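Local coordinates for protein nicotinamide-nucleotide adenylyltransferase NadR family / Ribosylnicotinamide kinase (Lactococcus lactis subsp. cremoris, PDB 6GYE) that binds nicotinamide riboside and probably phosphorylates it to the mononucleotide, and may also act as a nicotinamide-nucleotide adenylyltransferase, at residues 220-224 / 225-229. Residues are numbered along the deposited sequence; the frame is centred on the assembly and turned at random.
Sequences FNIDD and DELKM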
ATOM      1  N   PHE A 220      13.501 -27.154   8.237  1.00 46.53           N
ATOM      2  CA  PHE A 220      12.980 -28.200   9.105  1.00 43.74           C
ATOM      3  C   PHE A 220      13.243 -29.601   8.574  1.00 52.25           C
ATOM      4  O   PHE A 220      12.985 -30.571   9.300  1.00 44.98           O
ATOM      5  CB  PHE A 220      11.490 -27.968   9.365  1.00 43.63           C
ATOM      6  CG  PHE A 220      11.230 -26.700  10.121  1.00 58.39           C
ATOM      7  CD1 PHE A 220      11.566 -26.612  11.472  1.00 55.65           C
ATOM      8  CD2 PHE A 220      10.701 -25.573   9.477  1.00 56.04           C
ATOM      9  CE1 PHE A 220      11.375 -25.436  12.179  1.00 60.94           C
ATOM     10  CE2 PHE A 220      10.495 -24.392  10.173  1.00 52.11           C
ATOM     11  CZ  PHE A 220      10.831 -24.322  11.535  1.00 54.60           C
ATOM     12  N   ASN A 221      13.799 -29.724   7.352  1.00 49.32           N
ATOM     13  CA  ASN A 221      14.384 -30.982   6.871  1.00 46.11           C
ATOM     14  C   ASN A 221      13.294 -32.055   6.705  1.00 48.28           C
ATOM     15  O   ASN A 221      13.380 -33.146   7.262  1.00 49.79           O
ATOM     16  CB  ASN A 221      15.499 -31.430   7.832  1.00 48.74           C
ATOM     17  CG  ASN A 221      16.350 -32.584   7.299  1.00 53.57           C
ATOM     18  OD1 ASN A 221      16.282 -32.947   6.136  1.00 54.89           O
ATOM     19  ND2 ASN A 221      17.166 -33.156   8.172  1.00 47.86           N
ATOM     20  N   ILE A 222      12.239 -31.712   5.962  1.00 44.50           N
ATOM     21  CA  ILE A 222      11.124 -32.619   5.706  1.00 53.97           C
ATOM     22  C   ILE A 222      10.765 -32.530   4.229  1.00 53.40           C
ATOM     23  O   ILE A 222      10.960 -31.491   3.592  1.00 52.97           O
ATOM     24  CB  ILE A 222       9.881 -32.286   6.576  1.00 48.58           C
ATOM     25  CG1 ILE A 222       9.504 -30.810   6.417  1.00 54.79           C
ATOM     26  CG2 ILE A 222      10.145 -32.591   8.074  1.00 48.58           C
ATOM     27  CD1 ILE A 222       8.293 -30.381   7.257  1.00 53.80           C
ATOM     28  N   ASP A 223      10.219 -33.627   3.694  1.00 53.23           N
ATOM     29  CA  ASP A 223       9.804 -33.767   2.297  1.00 52.74           C
ATOM     30  C   ASP A 223       8.316 -33.443   2.141  1.00 59.28           C
ATOM     31  O   ASP A 223       7.555 -33.451   3.112  1.00 58.71           O
ATOM     32  CB  ASP A 223      10.036 -35.203   1.797  1.00 61.64           C
ATOM     33  CG  ASP A 223      11.486 -35.494   1.469  1.00 84.56           C
ATOM     34  OD1 ASP A 223      12.157 -34.616   0.888  1.00 94.21           O
ATOM     35  OD2 ASP A 223      11.948 -36.616   1.783  1.00 97.17           O
ATOM     36  N   ASP A 224       7.897 -33.228   0.883  1.00 61.49           N
ATOM     37  CA  ASP A 224       6.484 -32.978   0.579  1.00 55.82           C
ATOM     38  C   ASP A 224       5.583 -34.029   1.214  1.00 61.85           C
ATOM     39  O   ASP A 224       4.575 -33.701   1.847  1.00 66.60           O
ATOM     40  CB  ASP A 224       6.246 -32.979  -0.930  1.00 59.28           C
ATOM     41  CG  ASP A 224       6.966 -31.866  -1.639  1.00 70.06           C
ATOM     42  OD1 ASP A 224       7.163 -30.795  -1.039  1.00 73.72           O
ATOM     43  OD2 ASP A 224       7.347 -32.077  -2.809  1.00 76.59           O
ATOM     44  N   ASP A 225       5.926 -35.305   1.051  1.00 59.25           N
ATOM     45  CA  ASP A 225       5.022 -36.326   1.563  1.00 63.50           C
ATOM     46  C   ASP A 225       5.024 -36.428   3.075  1.00 60.56           C
ATOM     47  O   ASP A 225       4.304 -37.278   3.596  1.00 63.46           O
ATOM     48  CB  ASP A 225       5.330 -37.700   0.959  1.00 66.09           C
ATOM     49  CG  ASP A 225       6.764 -38.099   1.115  1.00 89.02           C
ATOM     50  OD1 ASP A 225       7.543 -37.317   1.704  1.00105.41           O
ATOM     51  OD2 ASP A 225       7.113 -39.207   0.649  1.00 93.55           O
ATOM     52  N   GLU A 226       5.797 -35.612   3.790  1.00 57.29           N
ATOM     53  CA  GLU A 226       5.770 -35.603   5.248  1.00 55.63           C
ATOM     54  C   GLU A 226       5.013 -34.400   5.796  1.00 57.66           C
ATOM     55  O   GLU A 226       4.868 -34.273   7.022  1.00 50.36           O
ATOM     56  CB  GLU A 226       7.200 -35.630   5.799  1.00 48.13           C
ATOM     57  CG  GLU A 226       7.979 -36.890   5.391  1.00 58.15           C
ATOM     58  CD  GLU A 226       9.477 -36.852   5.767  1.00 56.68           C
ATOM     59  OE1 GLU A 226      10.127 -35.811   5.540  1.00 57.49           O
ATOM     60  OE2 GLU A 226      10.004 -37.882   6.245  1.00 58.54           O
ATOM     61  N   LEU A 227       4.522 -33.521   4.921  1.00 52.64           N
ATOM     62  CA  LEU A 227       3.811 -32.332   5.371  1.00 54.22           C
ATOM     63  C   LEU A 227       2.467 -32.707   5.997  1.00 60.34           C
ATOM     64  O   LEU A 227       1.762 -33.587   5.503  1.00 63.61           O
ATOM     65  CB  LEU A 227       3.594 -31.387   4.202  1.00 52.91           C
ATOM     66  CG  LEU A 227       4.870 -30.858   3.535  1.00 59.93           C
ATOM     67  CD1 LEU A 227       4.516 -29.969   2.347  1.00 63.22           C
ATOM     68  CD2 LEU A 227       5.721 -30.103   4.524  1.00 55.29           C
ATOM     69  N   LYS A 228       2.152 -32.085   7.128  1.00 54.20           N
ATOM     70  CA  LYS A 228       0.865 -32.244   7.798  1.00 53.87           C
ATOM     71  C   LYS A 228       0.147 -30.893   7.818  1.00 59.63           C
ATOM     72  O   LYS A 228       0.703 -29.851   7.429  1.00 52.61           O
ATOM     73  CB  LYS A 228       1.025 -32.764   9.229  1.00 56.61           C
ATOM     74  CG  LYS A 228       1.940 -33.963   9.399  1.00 72.31           C
ATOM     75  CD  LYS A 228       1.376 -35.240   8.805  1.00 83.89           C
ATOM     76  CE  LYS A 228       2.193 -36.442   9.258  1.00 80.92           C
ATOM     77  NZ  LYS A 228       2.216 -36.498  10.733  1.00 87.59           N
ATOM     78  N   MET A 229      -1.087 -30.923   8.331  1.00 56.24           N
ATOM     79  CA  MET A 229      -1.932 -29.730   8.367  1.00 62.97           C
ATOM     80  C   MET A 229      -1.187 -28.522   8.923  1.00 57.18           C
ATOM     81  O   MET A 229      -1.288 -27.412   8.388  1.00 60.75           O
ATOM     82  CB  MET A 229      -3.180 -30.007   9.206  1.00 59.80           C
ATOM     83  CG  MET A 229      -4.120 -28.827   9.285  1.00 64.39           C
ATOM     84  SD  MET A 229      -5.569 -29.237  10.276  1.00 82.97           S
ATOM     85  CE  MET A 229      -4.833 -29.530  11.886  1.00 71.93           C
TER
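Glu226 folds back on the backbone of Asp223 in the short surface connection between helices 212-220 and 229-247 of the P-loop NTPase (AAA) domain, and its carboxylate oxygen OE1 accepts a hydrogen bond from Asp223 N at 2.9 Å, nearly straight (170° at the hydrogen). Its CG stands beside the backbone N (chi1 -61°) and the chain runs extended beyond it, which carries OE1 back to that amide. The oxygen is approached on its anti side, 21° out of the carboxylate plane, and also lies 3.3 Å from Ile222 CA. Two main-chain bonds close successive 3-10 turns: Glu226 N to Asp223 O at 2.9 Å, and Leu227 N to Asp224 O at 3.1 Å. With the Glu226 carboxylate on the amide three residues earlier, the pattern resembles one half of a capping box.

The apolar contact is small. Ile222 CD1 meets Leu227 CD2 at 3.8 Å, the two side chains crossing at about a right angle, while Leu227 CG rests 3.3 Å from Asp224 O. Leu227 also touches Glu217, Tyr232 and Trp316; an alanine here, lacking the methyl that meets Ile222 CD1, would probably weaken the packing against Tyr232 and Trp316.

Four consecutive acids make the turn strongly negative. Asp223 OD2 lies 4.3 Å from Glu226 OE1 and 4.5 Å from Asp225 OD1. Asp224 is buried, its OD1 bonded to His313 ND1 and its OD2 to Trp316 N, although Glu217 OE2 is also close to OD1. The amide bonded to Glu226 and the donors bonded to Asp224 probably offset part of the repulsion, and the acidic surroundings may favour a protonated His313. The turn is thus held to His313 and Trp316 by bonds of Asp224 as well as by the packing of Leu227.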